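PDB 2OAF: thioesterase superfamily from Jannaschia sp., which probably hydrolyses thioester substrates such as acyl-CoA compounds, as a hotdog-fold member of the thioesterase superfamily whose natural substrate is not established. Local coordinates for residues B[42-47]-B[120-125]; B[53-58]-B[139-144]; B[67-72]-B[133-138]. All blocks are in the same frame, centred on the assembly; numbering follows the deposited sequence.

Contact 1 of 3, residues B[42-47]-B[120-125]; sequences FALEAI and GAFTCV
Helix segment 42-47 lies across strand segment 120-125 with an axis separation of 10.2 Å at closest approach and a crossing angle of -60°. The pairing is nearest at the small residues, where the CA atoms of Ala43 and Gly120 come within 7.7 Å. One aromatic side chain fills the space between the two backbones: Phe122 rises from the strand toward the helix and meets three aliphatic groups along its length, from CB to CZ, each coming in obliquely to the ring. The methyl CB of Ala43 lies against the far end, 3.4 Å from Phe122 CZ. Leu44 reaches the flank with CD1, 3.8 Å from CD2 of Phe122, and Ile47 sets its CD1 near the root of the side chain, 3.7 Å from Phe122 CB. This is the central packing of the hotdog fold, in which the long helix 39-54 is wrapped by a curled antiparallel sheet. Phe122 keeps CG beside its backbone N (chi1 -56°), which carries the ring back over Gly120; a CB on that glycine would run into CE1 of Phe122. On the sheet, Phe73 and Leu76 also touch the Phe122 side chain, while Ile47 continues onto Phe106 and Val108. Leu44 packs in addition on Tyr35 of the second subunit.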
loop_
_atom_site.group_PDB
_atom_site.type_symbol
_atom_site.label_atom_id
_atom_site.label_comp_id
_atom_site.label_asym_id
_atom_site.label_seq_id
_atom_site.Cartn_x
_atom_site.Cartn_y
_atom_site.Cartn_z
ATOM N N PHE B 42 4.153 8.981 -1.227
ATOM C CA PHE B 42 5.274 9.745 -0.673
ATOM C C PHE B 42 4.987 11.237 -0.752
ATOM O O PHE B 42 5.257 11.976 0.189
ATOM C CB PHE B 42 6.586 9.502 -1.428
ATOM C CG PHE B 42 7.058 8.071 -1.448
ATOM C CD1 PHE B 42 6.786 7.195 -0.403
ATOM C CD2 PHE B 42 7.848 7.631 -2.490
ATOM C CE1 PHE B 42 7.259 5.896 -0.429
ATOM C CE2 PHE B 42 8.333 6.337 -2.510
ATOM C CZ PHE B 42 8.029 5.468 -1.477
ATOM N N ALA B 43 4.463 11.696 -1.880
ATOM C CA ALA B 43 4.165 13.130 -2.031
ATOM C C ALA B 43 3.091 13.608 -1.038
ATOM O O ALA B 43 3.191 14.694 -0.454
ATOM C CB ALA B 43 3.774 13.461 -3.477
ATOM N N LEU B 44 2.087 12.776 -0.829
ATOM C CA LEU B 44 1.019 13.081 0.112
ATOM C C LEU B 44 1.521 13.115 1.551
ATOM O O LEU B 44 1.123 13.977 2.346
ATOM C CB LEU B 44 -0.147 12.113 -0.073
ATOM C CG LEU B 44 -1.277 12.537 -1.036
ATOM C CD1 LEU B 44 -0.730 13.109 -2.319
ATOM C CD2 LEU B 44 -2.227 11.346 -1.334
ATOM N N GLU B 45 2.404 12.190 1.888
ATOM C CA GLU B 45 3.061 12.179 3.193
ATOM C C GLU B 45 3.806 13.508 3.468
ATOM O O GLU B 45 3.796 14.031 4.581
ATOM C CB GLU B 45 3.983 10.976 3.263
ATOM C CG GLU B 45 4.769 10.803 4.569
ATOM C CD GLU B 45 5.903 9.764 4.444
ATOM O OE1 GLU B 45 5.672 8.727 3.733
ATOM O OE2 GLU B 45 6.995 10.016 5.038
ATOM N N ALA B 46 4.422 14.050 2.423
ATOM C CA ALA B 46 5.109 15.323 2.461
ATOM C C ALA B 46 4.150 16.462 2.776
ATOM O O ALA B 46 4.470 17.386 3.559
ATOM C CB ALA B 46 5.790 15.567 1.123
ATOM N N ILE B 47 2.992 16.445 2.129
ATOM C CA ILE B 47 1.983 17.474 2.352
ATOM C C ILE B 47 1.427 17.348 3.778
ATOM O O ILE B 47 1.250 18.337 4.475
ATOM C CB ILE B 47 0.828 17.368 1.302
ATOM C CG1 ILE B 47 1.345 17.658 -0.134
ATOM C CG2 ILE B 47 -0.361 18.276 1.703
ATOM C CD1 ILE B 47 0.325 17.357 -1.281
ATOM N N GLY B 120 5.405 17.305 -8.683
ATOM C CA GLY B 120 3.958 17.153 -8.594
ATOM C C GLY B 120 3.217 18.407 -8.136
ATOM O O GLY B 120 3.770 19.246 -7.420
ATOM N N ALA B 121 1.941 18.501 -8.520
ATOM C CA ALA B 121 1.033 19.536 -8.038
ATOM C C ALA B 121 -0.278 18.859 -7.601
ATOM O O ALA B 121 -0.819 18.009 -8.301
ATOM C CB ALA B 121 0.770 20.573 -9.139
ATOM N N PHE B 122 -0.752 19.232 -6.421
ATOM C CA PHE B 122 -1.826 18.525 -5.730
ATOM C C PHE B 122 -2.814 19.534 -5.178
ATOM O O PHE B 122 -2.438 20.391 -4.390
ATOM C CB PHE B 122 -1.218 17.739 -4.569
ATOM C CG PHE B 122 -0.119 16.793 -4.992
ATOM C CD1 PHE B 122 1.198 17.231 -5.108
ATOM C CD2 PHE B 122 -0.402 15.473 -5.262
ATOM C CE1 PHE B 122 2.207 16.354 -5.485
ATOM C CE2 PHE B 122 0.597 14.594 -5.643
ATOM C CZ PHE B 122 1.910 15.052 -5.768
ATOM N N THR B 123 -4.068 19.433 -5.600
ATOM C CA THR B 123 -5.082 20.431 -5.305
ATOM C C THR B 123 -6.168 19.813 -4.435
ATOM O O THR B 123 -6.686 18.724 -4.737
ATOM C CB THR B 123 -5.719 20.952 -6.601
ATOM O OG1 THR B 123 -4.682 21.429 -7.466
ATOM C CG2 THR B 123 -6.698 22.104 -6.297
ATOM N N CYS B 124 -6.454 20.494 -3.333
ATOM C CA CYS B 124 -7.439 20.112 -2.329
ATOM C C CYS B 124 -8.503 21.200 -2.204
ATOM O O CYS B 124 -8.201 22.360 -2.399
ATOM C CB CYS B 124 -6.738 20.025 -0.984
ATOM S SG CYS B 124 -5.441 18.766 -0.974
ATOM N N VAL B 125 -9.728 20.814 -1.854
ATOM C CA VAL B 125 -10.752 21.758 -1.408
ATOM C C VAL B 125 -10.850 21.615 0.116
ATOM O O VAL B 125 -10.140 20.803 0.705
ATOM C CB VAL B 125 -12.110 21.517 -2.101
ATOM C CG1 VAL B 125 -12.019 21.869 -3.594
ATOM C CG2 VAL B 125 -12.614 20.080 -1.870
#

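Contact 2 of 3, residues B[53-58]-B[139-144]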
loop_
_atom_site.group_PDB
_atom_site.type_symbol
_atom_site.label_atom_id
_atom_site.label_comp_id
_atom_site.label_asym_id
_atom_site.label_seq_id
_atom_site.Cartn_x
_atom_site.Cartn_y
_atom_site.Cartn_z
ATOM N N GLU B 53 3.990 20.769 10.346
ATOM C CA GLU B 53 4.976 21.789 10.603
ATOM C C GLU B 53 4.332 23.159 10.856
ATOM O O GLU B 53 4.734 23.873 11.769
ATOM C CB GLU B 53 5.932 21.870 9.399
ATOM C CG GLU B 53 7.044 22.877 9.532
ATOM C CD GLU B 53 8.028 22.547 10.639
ATOM O OE1 GLU B 53 8.148 21.351 11.016
ATOM O OE2 GLU B 53 8.681 23.508 11.118
ATOM N N TYR B 54 3.358 23.535 10.032
ATOM C CA TYR B 54 2.814 24.906 10.069
ATOM C C TYR B 54 1.458 25.053 10.737
ATOM O O TYR B 54 1.114 26.152 11.158
ATOM C CB TYR B 54 2.814 25.503 8.656
ATOM C CG TYR B 54 4.239 25.593 8.116
ATOM C CD1 TYR B 54 5.141 26.468 8.683
ATOM C CD2 TYR B 54 4.693 24.753 7.102
ATOM C CE1 TYR B 54 6.431 26.559 8.228
ATOM C CE2 TYR B 54 6.005 24.821 6.642
ATOM C CZ TYR B 54 6.868 25.732 7.210
ATOM O OH TYR B 54 8.180 25.854 6.786
ATOM N N HIS B 55 0.694 23.972 10.848
ATOM C CA HIS B 55 -0.583 24.014 11.548
ATOM C C HIS B 55 -0.507 23.332 12.910
ATOM O O HIS B 55 -0.961 23.891 13.890
ATOM C CB HIS B 55 -1.699 23.411 10.716
ATOM C CG HIS B 55 -2.993 23.281 11.459
ATOM N ND1 HIS B 55 -3.423 22.085 11.989
ATOM C CD2 HIS B 55 -3.933 24.198 11.793
ATOM C CE1 HIS B 55 -4.583 22.263 12.599
ATOM N NE2 HIS B 55 -4.916 23.533 12.492
ATOM N N GLY B 56 0.058 22.131 12.979
ATOM C CA GLY B 56 0.302 21.490 14.262
ATOM C C GLY B 56 0.512 20.000 14.129
ATOM O O GLY B 56 0.091 19.408 13.150
ATOM N N PRO B 57 1.135 19.379 15.131
ATOM C CA PRO B 57 1.457 17.965 15.076
ATOM C C PRO B 57 0.258 17.090 14.793
ATOM O O PRO B 57 -0.837 17.363 15.261
ATOM C CB PRO B 57 1.987 17.665 16.480
ATOM C CG PRO B 57 2.497 18.958 16.961
ATOM C CD PRO B 57 1.573 19.982 16.404
ATOM N N GLY B 58 0.477 16.039 14.010
ATOM C CA GLY B 58 -0.614 15.125 13.602
ATOM C C GLY B 58 -1.207 15.415 12.226
ATOM O O GLY B 58 -2.198 14.791 11.821
ATOM N N ASP B 139 -10.378 31.467 7.346
ATOM C CA ASP B 139 -9.473 32.580 7.523
ATOM C C ASP B 139 -8.262 32.210 8.355
ATOM O O ASP B 139 -7.169 32.680 8.064
ATOM C CB ASP B 139 -10.170 33.792 8.201
ATOM C CG ASP B 139 -11.251 34.436 7.328
ATOM O OD1 ASP B 139 -11.289 34.195 6.099
ATOM O OD2 ASP B 139 -12.071 35.198 7.895
ATOM N N HIS B 140 -8.437 31.424 9.412
ATOM C CA HIS B 140 -7.275 31.101 10.273
ATOM C C HIS B 140 -6.259 30.243 9.529
ATOM O O HIS B 140 -5.069 30.406 9.731
ATOM C CB HIS B 140 -7.644 30.443 11.621
ATOM C CG HIS B 140 -8.219 29.059 11.503
ATOM N ND1 HIS B 140 -9.521 28.822 11.111
ATOM C CD2 HIS B 140 -7.680 27.841 11.766
ATOM C CE1 HIS B 140 -9.751 27.520 11.118
ATOM N NE2 HIS B 140 -8.655 26.903 11.517
ATOM N N LEU B 141 -6.718 29.350 8.663
ATOM C CA LEU B 141 -5.788 28.585 7.846
ATOM C C LEU B 141 -5.133 29.476 6.782
ATOM O O LEU B 141 -3.933 29.393 6.549
ATOM C CB LEU B 141 -6.480 27.341 7.247
ATOM C CG LEU B 141 -6.912 26.336 8.333
ATOM C CD1 LEU B 141 -7.472 25.089 7.710
ATOM C CD2 LEU B 141 -5.773 25.962 9.358
ATOM N N ARG B 142 -5.905 30.361 6.166
ATOM C CA ARG B 142 -5.349 31.287 5.212
ATOM C C ARG B 142 -4.166 32.041 5.812
ATOM O O ARG B 142 -3.161 32.276 5.150
ATOM C CB ARG B 142 -6.432 32.267 4.794
ATOM C CG ARG B 142 -5.951 33.302 3.798
ATOM C CD ARG B 142 -7.097 34.115 3.309
ATOM N NE ARG B 142 -8.050 33.340 2.521
ATOM C CZ ARG B 142 -7.924 33.101 1.220
ATOM N NH1 ARG B 142 -6.865 33.526 0.533
ATOM N NH2 ARG B 142 -8.864 32.402 0.604
ATOM N N ALA B 143 -4.312 32.465 7.060
ATOM C CA ALA B 143 -3.269 33.238 7.743
ATOM C C ALA B 143 -1.985 32.430 7.917
ATOM O O ALA B 143 -0.890 32.982 7.821
ATOM C CB ALA B 143 -3.770 33.745 9.089
ATOM N N LEU B 144 -2.118 31.118 8.131
ATOM C CA LEU B 144 -0.960 30.223 8.238
ATOM C C LEU B 144 -0.325 29.911 6.895
ATOM O O LEU B 144 0.894 29.697 6.827
ATOM C CB LEU B 144 -1.355 28.854 8.823
ATOM C CG LEU B 144 -1.897 28.824 10.241
ATOM C CD1 LEU B 144 -2.206 27.362 10.584
ATOM C CD2 LEU B 144 -0.922 29.478 11.246
#
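The C-terminal end of the central hotdog helix 39-54 meets the short helix 139-145 here, so that the peripheral helix packs against the place where the central one gives way to a turn. Gly56 marks that exit, the first residue to leave helical geometry, with positive phi. His55, just before it, turns its imidazole toward the second helix because CG stands anti to the backbone N (chi1 173°). Two leucines one helical turn apart receive the ring at the same carbon. Leu141 brings CD2 obliquely to within 3.5 Å of His55 CD2, whereas Leu144 places CD1 at the ring's edge, in its plane, 3.8 Å from CD2 of His55. Replacing Leu144 by an alanine would probably open a gap beside the imidazole edge and the Tyr54 carbonyl, leaving the ring freer to turn. His55 also meets the ring of His62 and the side chain of Leu63, so helix 59-65 helps to enclose it. Tyr54 contributes through its backbone, its ring leading off toward Trp50 and His148. The carbonyl O of Tyr54 faces the fork of Leu144, 3.6 Å from CD1 and 3.9 Å from CD2.

Contact 3 of 3, residues B[67-72]-B[133-138]; sequences TNVGTP and KSQPAP
Val69 and Gln135 meet with their side chains at about a right angle, and around this crossing the contact divides into a packed part and a water-bridged part. The closer packing is modest. CG2 of Val69 lies 4.3 Å from CG of Pro138, an apolar pair, and the same methyl also sits beside the amide nitrogen of Gln135, 4.1 Å from NE2. With CG1 anti to the backbone N (chi1 173°), CG2 is the branch that meets Gln135 and Pro138, while CG1 turns to Leu141 of helix 139-145; the buried valine thus lies between Gln135 and Pro138 at one branch and Leu141 at the other.

In the hotdog sheet, strand 115-128 has strands 69-80 and 133-135 as antiparallel partners, and the present segments take in the start of strand 69-80 and strand 133-135 with the loops beside them. They exchange no direct hydrogen bond. Pro138 takes the N-cap position of helix 139-145, at the end of the short loop that leads there from strand 133-135.

On the looser side, the carbonyl O of Asn68 and NE2 of Gln135 are 4.4 Å apart, too far for a bond, and a water fills the interval. It donates to Asn68 O at 2.9 Å and accepts from Gln135 NE2 at 2.9 Å. The same amide nitrogen also bonds the carbonyl O of Thr127, so two acceptors hold it and probably fix the rotation of the amide. With CG between the backbone N and the carbonyl carbon (chi1 64°) and the chain extended beyond it, Gln135 spans the distance to both. The Asn68 amide turns elsewhere, its OD1 accepting a bond from the backbone N of Asp130.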
loop_
_atom_site.group_PDB
_atom_site.type_symbol
_atom_site.label_atom_id
_atom_site.label_comp_id
_atom_site.label_asym_id
_atom_site.label_seq_id
_atom_site.Cartn_x
_atom_site.Cartn_y
_atom_site.Cartn_z
ATOM N N THR B 67 -9.638 19.849 14.500
ATOM C CA THR B 67 -9.937 21.200 13.992
ATOM C C THR B 67 -11.217 21.177 13.137
ATOM O O THR B 67 -11.754 22.214 12.790
ATOM C CB THR B 67 -8.693 21.699 13.181
ATOM O OG1 THR B 67 -7.571 21.752 14.077
ATOM C CG2 THR B 67 -8.897 23.058 12.531
ATOM N N ASN B 68 -11.694 19.979 12.804
ATOM C CA ASN B 68 -12.885 19.793 11.983
ATOM C C ASN B 68 -12.779 20.356 10.568
ATOM O O ASN B 68 -13.784 20.756 9.973
ATOM C CB ASN B 68 -14.115 20.388 12.664
ATOM C CG ASN B 68 -15.398 19.785 12.151
ATOM O OD1 ASN B 68 -15.443 18.612 11.763
ATOM N ND2 ASN B 68 -16.438 20.573 12.135
ATOM N N VAL B 69 -11.564 20.357 10.025
ATOM C CA VAL B 69 -11.332 20.827 8.674
ATOM C C VAL B 69 -10.759 19.679 7.859
ATOM O O VAL B 69 -9.721 19.122 8.210
ATOM C CB VAL B 69 -10.369 22.040 8.650
ATOM C CG1 VAL B 69 -10.000 22.396 7.200
ATOM C CG2 VAL B 69 -11.008 23.258 9.342
ATOM N N GLY B 70 -11.466 19.300 6.798
ATOM C CA GLY B 70 -10.963 18.317 5.868
ATOM C C GLY B 70 -10.409 19.008 4.651
ATOM O O GLY B 70 -10.795 20.142 4.338
ATOM N N THR B 71 -9.473 18.354 3.977
ATOM C CA THR B 71 -8.897 18.902 2.747
ATOM C C THR B 71 -8.833 17.788 1.701
ATOM O O THR B 71 -7.774 17.398 1.273
ATOM C CB THR B 71 -7.520 19.598 2.950
ATOM O OG1 THR B 71 -6.489 18.644 3.237
ATOM C CG2 THR B 71 -7.571 20.629 4.041
ATOM N N PRO B 72 -9.999 17.298 1.269
ATOM C CA PRO B 72 -10.007 16.234 0.254
ATOM C C PRO B 72 -9.378 16.675 -1.082
ATOM O O PRO B 72 -9.482 17.833 -1.463
ATOM C CB PRO B 72 -11.505 15.902 0.104
ATOM C CG PRO B 72 -12.220 17.117 0.592
ATOM C CD PRO B 72 -11.364 17.707 1.664
ATOM N N LYS B 133 -19.120 18.502 4.135
ATOM C CA LYS B 133 -19.642 19.590 3.322
ATOM C C LYS B 133 -18.527 20.571 2.981
ATOM O O LYS B 133 -17.770 20.973 3.841
ATOM C CB LYS B 133 -20.761 20.333 4.068
ATOM C CG LYS B 133 -21.672 21.132 3.125
ATOM C CD LYS B 133 -22.537 22.213 3.826
ATOM C CE LYS B 133 -23.484 22.907 2.805
ATOM N NZ LYS B 133 -23.657 24.385 3.015
ATOM N N SER B 134 -18.457 20.985 1.730
ATOM C CA SER B 134 -17.501 22.006 1.312
ATOM C C SER B 134 -17.634 23.322 2.091
ATOM O O SER B 134 -18.729 23.705 2.515
ATOM C CB SER B 134 -17.665 22.322 -0.187
ATOM O OG SER B 134 -17.333 21.195 -0.989
ATOM N N GLN B 135 -16.514 24.007 2.262
ATOM C CA GLN B 135 -16.516 25.365 2.772
ATOM C C GLN B 135 -15.390 26.121 2.103
ATOM O O GLN B 135 -14.440 25.517 1.613
ATOM C CB GLN B 135 -16.357 25.396 4.298
ATOM C CG GLN B 135 -15.043 24.859 4.830
ATOM C CD GLN B 135 -14.889 24.994 6.339
ATOM O OE1 GLN B 135 -15.277 26.001 6.916
ATOM N NE2 GLN B 135 -14.275 23.987 6.981
ATOM N N PRO B 136 -15.494 27.450 2.041
ATOM C CA PRO B 136 -14.315 28.189 1.628
ATOM C C PRO B 136 -13.152 27.983 2.581
ATOM O O PRO B 136 -13.367 27.639 3.733
ATOM C CB PRO B 136 -14.768 29.642 1.685
ATOM C CG PRO B 136 -16.068 29.654 2.397
ATOM C CD PRO B 136 -16.655 28.317 2.291
ATOM N N ALA B 137 -11.930 28.233 2.115
ATOM C CA ALA B 137 -10.751 28.138 2.986
ATOM C C ALA B 137 -10.945 29.020 4.223
ATOM O O ALA B 137 -11.165 30.226 4.078
ATOM C CB ALA B 137 -9.496 28.561 2.242
ATOM N N PRO B 138 -10.879 28.440 5.442
ATOM C CA PRO B 138 -11.080 29.274 6.640
ATOM C C PRO B 138 -9.985 30.310 6.849
ATOM O O PRO B 138 -8.814 30.060 6.560
ATOM C CB PRO B 138 -11.087 28.266 7.796
ATOM C CG PRO B 138 -11.201 26.945 7.178
ATOM C CD PRO B 138 -10.665 27.031 5.797
HETATM O O HOH W 1 -14.392 23.580 9.886
#

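Contact 1 lies close to the centre of the folded chain, its centre about 16 Å from those of contacts 2 and 3, which are about 12 Å apart. Helix 39-54 joins contacts 1 and 2: its N-terminal half crosses the sheet, and its C-terminal end meets helix 139-145. Contacts 1 and 3 share the antiparallel sheet and touch through a probable hydrogen bond from Val125 N to Pro72 O (3.0 Å). Contacts 2 and 3 meet where His55 CE1 packs on Thr67 OG1 at 3.4 Å. In sequence contact 1 crosses the other two, whereas contact 3 falls within the span of contact 2; residues 133-144 thereby fold back onto the end of the central helix and the start of strand 69-80.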